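Local structure of protein Rv1364c/MT1410 (Mycobacterium tuberculosis, 3KE6) at residues V107-T121 with A161-R173. The protein probably acts in anti-sigma-factor signalling, joining a manganese-binding PP2C-type phosphatase domain of the RsbU kind to an RsbW-like serine kinase domain. Numbering follows the deposited sequence.
Sequences VDRFHKQVPGSKSAT and AGPLGSGTGFPVR
In the PP2C-like phosphatase domain, the loop that brings the chain from helix 100-110 into strand 121-128 is stitched to the 161-173 loop, with L164 and G165 docked against D108, H111 and the turn S117-A120. Two backbone bonds tie the loops around L164: its N-H reaches A120 O at 3.0 Å, while its own carbonyl O takes the N-H of S119, also at 3.0 Å. L164 points its side chain toward the 107-121 segment, where CD2 packs on A120 CB (4.0 Å) and on V107 CG1. Helix 77-95 backs this apolar patch, with L86 against A120 and L90 against V107.

One residue further on, G165 is gripped by the side chains of D108 and K118, with H111 against its CA. D108 carries its carboxylate anti to the backbone N (chi1 -173°), which sets OD1 2.7 Å from G165 N in a nearly linear bond (166°). The CB of D108 meets the edge of the F170 ring, 3.5 Å from CE2, and the carboxylate plane stands steeply to that ring. H111 leans on the glycine obliquely, CE1 lying 3.4 Å from G165 CA. The long arm of K118 bends at its last torsion to put NZ 2.7 Å from G165 O. P163 CB also rests on A120 O and meets T121 CG2; T121 OG1 bonds to H141, and the threonine side chain lies about 7 Å from a bound manganese. The N-H of G165 thus goes to a carboxylate and its carbonyl to an amine, both from the 107-121 segment.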
ATOM      1  N   VAL A 107       9.902 -16.135  11.821  1.00 49.50           N
ATOM      2  CA  VAL A 107       9.220 -15.420  12.875  1.00 49.75           C
ATOM      3  C   VAL A 107       8.809 -16.388  13.951  1.00 50.01           C
ATOM      4  O   VAL A 107       8.952 -16.108  15.132  1.00 50.27           O
ATOM      5  CB  VAL A 107       7.969 -14.706  12.339  1.00 49.99           C
ATOM      6  CG1 VAL A 107       7.189 -14.067  13.474  1.00 49.21           C
ATOM      7  CG2 VAL A 107       8.354 -13.660  11.263  1.00 48.87           C
ATOM      8  N   ASP A 108       8.305 -17.542  13.534  1.00 50.05           N
ATOM      9  CA  ASP A 108       7.840 -18.538  14.463  1.00 50.09           C
ATOM     10  C   ASP A 108       8.992 -19.025  15.338  1.00 50.01           C
ATOM     11  O   ASP A 108       8.829 -19.250  16.537  1.00 49.77           O
ATOM     12  CB  ASP A 108       7.205 -19.704  13.696  1.00 50.51           C
ATOM     13  CG  ASP A 108       6.520 -20.732  14.614  1.00 50.01           C
ATOM     14  OD1 ASP A 108       5.738 -20.337  15.502  1.00 49.77           O
ATOM     15  OD2 ASP A 108       6.757 -21.943  14.430  1.00 51.97           O
ATOM     16  N   ARG A 109      10.156 -19.189  14.737  1.00 50.09           N
ATOM     17  CA  ARG A 109      11.331 -19.573  15.500  1.00 50.38           C
ATOM     18  C   ARG A 109      11.786 -18.420  16.413  1.00 50.35           C
ATOM     19  O   ARG A 109      12.260 -18.661  17.527  1.00 50.60           O
ATOM     20  CB  ARG A 109      12.462 -20.049  14.570  1.00 50.53           C
ATOM     21  CG  ARG A 109      12.221 -21.452  13.961  1.00 50.14           C
ATOM     22  CD  ARG A 109      13.497 -22.052  13.317  1.00 51.04           C
ATOM     23  NE  ARG A 109      14.081 -21.144  12.338  1.00 52.70           N
ATOM     24  CZ  ARG A 109      13.670 -21.002  11.076  1.00 56.11           C
ATOM     25  NH1 ARG A 109      14.263 -20.100  10.288  1.00 53.33           N
ATOM     26  NH2 ARG A 109      12.672 -21.742  10.592  1.00 57.45           N
ATOM     27  N   PHE A 110      11.629 -17.184  15.946  1.00 50.14           N
ATOM     28  CA  PHE A 110      11.969 -15.991  16.731  1.00 50.27           C
ATOM     29  C   PHE A 110      11.094 -15.829  17.971  1.00 50.45           C
ATOM     30  O   PHE A 110      11.568 -15.375  19.010  1.00 51.04           O
ATOM     31  CB  PHE A 110      11.851 -14.733  15.861  1.00 50.15           C
ATOM     32  CG  PHE A 110      12.172 -13.444  16.583  1.00 49.74           C
ATOM     33  CD1 PHE A 110      13.326 -13.312  17.318  1.00 50.58           C
ATOM     34  CD2 PHE A 110      11.328 -12.350  16.492  1.00 49.39           C
ATOM     35  CE1 PHE A 110      13.623 -12.118  17.959  1.00 51.22           C
ATOM     36  CE2 PHE A 110      11.625 -11.156  17.141  1.00 48.03           C
ATOM     37  CZ  PHE A 110      12.767 -11.038  17.865  1.00 47.42           C
ATOM     38  N   HIS A 111       9.826 -16.212  17.879  1.00 50.57           N
ATOM     39  CA  HIS A 111       8.878 -15.967  18.975  1.00 50.77           C
ATOM     40  C   HIS A 111       9.409 -16.408  20.370  1.00 50.78           C
ATOM     41  O   HIS A 111       9.197 -15.716  21.356  1.00 50.89           O
ATOM     42  CB  HIS A 111       7.491 -16.556  18.636  1.00 50.31           C
ATOM     43  CG  HIS A 111       7.218 -17.896  19.240  1.00 51.36           C
ATOM     44  ND1 HIS A 111       7.385 -19.074  18.544  1.00 53.10           N
ATOM     45  CD2 HIS A 111       6.761 -18.246  20.469  1.00 51.55           C
ATOM     46  CE1 HIS A 111       7.059 -20.092  19.323  1.00 52.59           C
ATOM     47  NE2 HIS A 111       6.677 -19.616  20.496  1.00 49.64           N
ATOM     48  N   LYS A 112      10.150 -17.507  20.437  1.00 50.83           N
ATOM     49  CA  LYS A 112      10.768 -17.952  21.700  1.00 51.51           C
ATOM     50  C   LYS A 112      11.407 -16.809  22.503  1.00 51.64           C
ATOM     51  O   LYS A 112      11.414 -16.837  23.749  1.00 51.74           O
ATOM     52  CB  LYS A 112      11.876 -18.994  21.448  1.00 51.67           C
ATOM     53  CG  LYS A 112      11.506 -20.231  20.629  1.00 52.26           C
ATOM     54  CD  LYS A 112      12.557 -21.347  20.841  1.00 52.96           C
ATOM     55  CE  LYS A 112      12.564 -22.411  19.723  1.00 54.67           C
ATOM     56  NZ  LYS A 112      12.997 -21.866  18.379  1.00 49.66           N
ATOM     57  N   GLN A 113      11.975 -15.835  21.783  1.00 51.40           N
ATOM     58  CA  GLN A 113      12.676 -14.709  22.401  1.00 51.13           C
ATOM     59  C   GLN A 113      11.752 -13.533  22.702  1.00 50.91           C
ATOM     60  O   GLN A 113      12.178 -12.575  23.349  1.00 50.65           O
ATOM     61  CB  GLN A 113      13.819 -14.205  21.504  1.00 51.30           C
ATOM     62  CG  GLN A 113      14.764 -15.280  20.941  1.00 50.37           C
ATOM     63  CD  GLN A 113      15.499 -16.092  21.996  1.00 46.08           C
ATOM     64  OE1 GLN A 113      15.933 -17.217  21.730  1.00 36.61           O
ATOM     65  NE2 GLN A 113      15.660 -15.527  23.189  1.00 51.66           N
ATOM     66  N   VAL A 114      10.505 -13.602  22.238  1.00 50.68           N
ATOM     67  CA  VAL A 114       9.542 -12.520  22.429  1.00 50.68           C
ATOM     68  C   VAL A 114       8.415 -12.980  23.347  1.00 50.98           C
ATOM     69  O   VAL A 114       7.398 -13.469  22.860  1.00 51.31           O
ATOM     70  CB  VAL A 114       8.954 -12.045  21.067  1.00 50.50           C
ATOM     71  CG1 VAL A 114       7.936 -10.932  21.260  1.00 48.71           C
ATOM     72  CG2 VAL A 114      10.067 -11.580  20.138  1.00 48.66           C
ATOM     73  N   PRO A 115       8.581 -12.829  24.677  1.00 51.09           N
ATOM     74  CA  PRO A 115       7.497 -13.209  25.596  1.00 51.26           C
ATOM     75  C   PRO A 115       6.153 -12.574  25.235  1.00 51.22           C
ATOM     76  O   PRO A 115       6.116 -11.411  24.835  1.00 51.23           O
ATOM     77  CB  PRO A 115       7.995 -12.701  26.960  1.00 51.41           C
ATOM     78  CG  PRO A 115       9.486 -12.739  26.843  1.00 51.74           C
ATOM     79  CD  PRO A 115       9.762 -12.333  25.409  1.00 51.33           C
ATOM     80  N   GLY A 116       5.075 -13.349  25.349  1.00 51.09           N
ATOM     81  CA  GLY A 116       3.739 -12.890  24.963  1.00 51.25           C
ATOM     82  C   GLY A 116       3.413 -13.069  23.489  1.00 51.33           C
ATOM     83  O   GLY A 116       2.285 -12.815  23.059  1.00 51.41           O
ATOM     84  N   SER A 117       4.390 -13.513  22.705  1.00 51.64           N
ATOM     85  CA  SER A 117       4.205 -13.667  21.261  1.00 51.85           C
ATOM     86  C   SER A 117       3.556 -14.987  20.870  1.00 52.03           C
ATOM     87  O   SER A 117       3.138 -15.138  19.726  1.00 52.34           O
ATOM     88  CB  SER A 117       5.544 -13.525  20.523  1.00 52.00           C
ATOM     89  OG  SER A 117       6.504 -14.451  20.998  1.00 50.80           O
ATOM     90  N   LYS A 118       3.498 -15.942  21.799  1.00 52.17           N
ATOM     91  CA  LYS A 118       2.897 -17.234  21.522  1.00 52.38           C
ATOM     92  C   LYS A 118       1.407 -17.044  21.292  1.00 52.63           C
ATOM     93  O   LYS A 118       0.730 -16.346  22.057  1.00 52.44           O
ATOM     94  CB  LYS A 118       3.119 -18.227  22.673  1.00 52.61           C
ATOM     95  CG  LYS A 118       2.686 -19.676  22.344  1.00 52.18           C
ATOM     96  CD  LYS A 118       3.444 -20.709  23.187  1.00 52.82           C
ATOM     97  CE  LYS A 118       3.260 -22.167  22.696  1.00 53.99           C
ATOM     98  NZ  LYS A 118       4.257 -22.620  21.641  1.00 49.99           N
ATOM     99  N   SER A 119       0.920 -17.665  20.218  1.00 52.62           N
ATOM    100  CA  SER A 119      -0.481 -17.619  19.826  1.00 52.69           C
ATOM    101  C   SER A 119      -0.879 -16.293  19.164  1.00 53.05           C
ATOM    102  O   SER A 119      -2.049 -16.097  18.814  1.00 53.05           O
ATOM    103  CB  SER A 119      -1.392 -17.955  21.002  1.00 52.62           C
ATOM    104  OG  SER A 119      -1.000 -19.194  21.579  1.00 53.70           O
ATOM    105  N   ALA A 120       0.082 -15.392  18.961  1.00 52.97           N
ATOM    106  CA  ALA A 120      -0.116 -14.344  17.974  1.00 53.33           C
ATOM    107  C   ALA A 120      -0.559 -15.034  16.690  1.00 53.52           C
ATOM    108  O   ALA A 120      -0.043 -16.112  16.364  1.00 53.85           O
ATOM    109  CB  ALA A 120       1.167 -13.578  17.731  1.00 53.14           C
ATOM    110  N   THR A 121      -1.519 -14.435  15.986  1.00 53.66           N
ATOM    111  CA  THR A 121      -1.976 -14.948  14.688  1.00 53.99           C
ATOM    112  C   THR A 121      -1.724 -13.945  13.542  1.00 54.22           C
ATOM    113  O   THR A 121      -1.704 -12.720  13.737  1.00 53.53           O
ATOM    114  CB  THR A 121      -3.455 -15.277  14.717  1.00 53.94           C
ATOM    115  OG1 THR A 121      -4.200 -14.071  14.534  1.00 56.33           O
ATOM    116  CG2 THR A 121      -3.825 -15.919  16.036  1.00 53.00           C
ATOM    117  N   ALA A 161      -2.663 -23.583   8.346  1.00 53.21           N
ATOM    118  CA  ALA A 161      -1.713 -23.047   9.301  1.00 53.50           C
ATOM    119  C   ALA A 161      -2.420 -22.636  10.590  1.00 53.47           C
ATOM    120  O   ALA A 161      -3.608 -22.293  10.584  1.00 53.02           O
ATOM    121  CB  ALA A 161      -0.979 -21.828   8.692  1.00 53.79           C
ATOM    122  N   GLY A 162      -1.660 -22.665  11.683  1.00 53.76           N
ATOM    123  CA  GLY A 162      -2.115 -22.265  13.018  1.00 53.99           C
ATOM    124  C   GLY A 162      -1.252 -21.105  13.498  1.00 54.12           C
ATOM    125  O   GLY A 162      -0.354 -20.663  12.786  1.00 53.64           O
ATOM    126  N   PRO A 163      -1.508 -20.607  14.715  1.00 54.44           N
ATOM    127  CA  PRO A 163      -0.793 -19.420  15.185  1.00 54.70           C
ATOM    128  C   PRO A 163       0.664 -19.713  15.508  1.00 55.16           C
ATOM    129  O   PRO A 163       1.089 -20.861  15.428  1.00 55.19           O
ATOM    130  CB  PRO A 163      -1.543 -19.042  16.460  1.00 54.80           C
ATOM    131  CG  PRO A 163      -2.148 -20.316  16.934  1.00 54.28           C
ATOM    132  CD  PRO A 163      -2.460 -21.123  15.715  1.00 53.97           C
ATOM    133  N   LEU A 164       1.419 -18.674  15.860  1.00 55.39           N
ATOM    134  CA  LEU A 164       2.791 -18.853  16.341  1.00 55.30           C
ATOM    135  C   LEU A 164       2.870 -19.814  17.517  1.00 55.43           C
ATOM    136  O   LEU A 164       2.064 -19.742  18.441  1.00 55.32           O
ATOM    137  CB  LEU A 164       3.392 -17.521  16.782  1.00 55.58           C
ATOM    138  CG  LEU A 164       4.135 -16.717  15.720  1.00 55.99           C
ATOM    139  CD1 LEU A 164       3.333 -16.648  14.445  1.00 56.76           C
ATOM    140  CD2 LEU A 164       4.444 -15.341  16.277  1.00 54.78           C
ATOM    141  N   GLY A 165       3.871 -20.689  17.484  1.00 55.61           N
ATOM    142  CA  GLY A 165       4.099 -21.645  18.543  1.00 55.49           C
ATOM    143  C   GLY A 165       3.039 -22.726  18.539  1.00 55.67           C
ATOM    144  O   GLY A 165       2.555 -23.126  19.595  1.00 55.60           O
ATOM    145  N   SER A 166       2.664 -23.190  17.351  1.00 55.65           N
ATOM    146  CA  SER A 166       1.684 -24.259  17.230  1.00 55.87           C
ATOM    147  C   SER A 166       2.258 -25.518  16.579  1.00 56.26           C
ATOM    148  O   SER A 166       1.580 -26.535  16.526  1.00 56.28           O
ATOM    149  CB  SER A 166       0.470 -23.781  16.441  1.00 55.54           C
ATOM    150  OG  SER A 166       0.818 -23.513  15.097  1.00 54.57           O
ATOM    151  N   GLY A 167       3.488 -25.454  16.067  1.00 56.72           N
ATOM    152  CA  GLY A 167       4.107 -26.601  15.392  1.00 56.84           C
ATOM    153  C   GLY A 167       3.335 -27.144  14.193  1.00 57.22           C
ATOM    154  O   GLY A 167       3.599 -28.248  13.711  1.00 57.47           O
ATOM    155  N   THR A 168       2.382 -26.363  13.699  1.00 57.35           N
ATOM    156  CA  THR A 168       1.558 -26.775  12.576  1.00 57.29           C
ATOM    157  C   THR A 168       2.315 -26.600  11.262  1.00 57.58           C
ATOM    158  O   THR A 168       1.971 -27.228  10.256  1.00 57.82           O
ATOM    159  CB  THR A 168       0.274 -25.946  12.515  1.00 57.12           C
ATOM    160  OG1 THR A 168      -0.634 -26.526  11.574  1.00 55.75           O
ATOM    161  CG2 THR A 168       0.598 -24.532  12.099  1.00 58.13           C
ATOM    162  N   GLY A 169       3.349 -25.756  11.279  1.00 57.61           N
ATOM    163  CA  GLY A 169       4.063 -25.374  10.068  1.00 57.37           C
ATOM    164  C   GLY A 169       3.343 -24.183   9.492  1.00 57.51           C
ATOM    165  O   GLY A 169       2.581 -23.524  10.201  1.00 57.82           O
ATOM    166  N   PHE A 170       3.587 -23.896   8.215  1.00 57.38           N
ATOM    167  CA  PHE A 170       2.960 -22.753   7.539  1.00 56.96           C
ATOM    168  C   PHE A 170       2.661 -23.062   6.079  1.00 56.78           C
ATOM    169  O   PHE A 170       3.223 -22.434   5.178  1.00 56.87           O
ATOM    170  CB  PHE A 170       3.845 -21.520   7.647  1.00 56.70           C
ATOM    171  CG  PHE A 170       3.985 -21.013   9.038  1.00 57.12           C
ATOM    172  CD1 PHE A 170       3.062 -20.115   9.556  1.00 58.00           C
ATOM    173  CD2 PHE A 170       5.033 -21.438   9.844  1.00 57.11           C
ATOM    174  CE1 PHE A 170       3.181 -19.647  10.856  1.00 57.83           C
ATOM    175  CE2 PHE A 170       5.163 -20.971  11.142  1.00 57.03           C
ATOM    176  CZ  PHE A 170       4.233 -20.075  11.651  1.00 57.11           C
ATOM    177  N   PRO A 171       1.772 -24.038   5.840  1.00 56.47           N
ATOM    178  CA  PRO A 171       1.307 -24.363   4.490  1.00 56.44           C
ATOM    179  C   PRO A 171       0.615 -23.185   3.814  1.00 56.22           C
ATOM    180  O   PRO A 171       0.052 -22.328   4.498  1.00 56.60           O
ATOM    181  CB  PRO A 171       0.322 -25.513   4.725  1.00 56.65           C
ATOM    182  CG  PRO A 171      -0.023 -25.456   6.171  1.00 56.84           C
ATOM    183  CD  PRO A 171       1.171 -24.915   6.858  1.00 56.37           C
ATOM    184  N   VAL A 172       0.663 -23.144   2.484  1.00 55.90           N
ATOM    185  CA  VAL A 172       0.199 -21.980   1.718  1.00 55.96           C
ATOM    186  C   VAL A 172      -0.667 -22.397   0.529  1.00 56.03           C
ATOM    187  O   VAL A 172      -0.410 -23.419  -0.087  1.00 56.63           O
ATOM    188  CB  VAL A 172       1.385 -21.121   1.182  1.00 56.03           C
ATOM    189  CG1 VAL A 172       2.066 -20.363   2.316  1.00 56.97           C
ATOM    190  CG2 VAL A 172       2.393 -21.973   0.426  1.00 54.42           C
ATOM    191  N   ARG A 173      -1.688 -21.603   0.218  1.00 55.80           N
ATOM    192  CA  ARG A 173      -2.578 -21.873  -0.914  1.00 55.66           C
ATOM    193  C   ARG A 173      -2.502 -20.719  -1.891  1.00 55.25           C
ATOM    194  O   ARG A 173      -1.888 -19.703  -1.596  1.00 54.96           O
ATOM    195  CB  ARG A 173      -4.030 -22.013  -0.456  1.00 55.50           C
ATOM    196  CG  ARG A 173      -4.354 -23.247   0.331  1.00 55.50           C
ATOM    197  CD  ARG A 173      -5.851 -23.303   0.657  1.00 56.54           C
ATOM    198  NE  ARG A 173      -6.623 -24.027  -0.355  1.00 60.47           N
ATOM    199  CZ  ARG A 173      -7.157 -23.501  -1.463  1.00 60.05           C
ATOM    200  NH1 ARG A 173      -7.036 -22.216  -1.763  1.00 59.17           N
ATOM    201  NH2 ARG A 173      -7.832 -24.289  -2.291  1.00 61.78           N
TER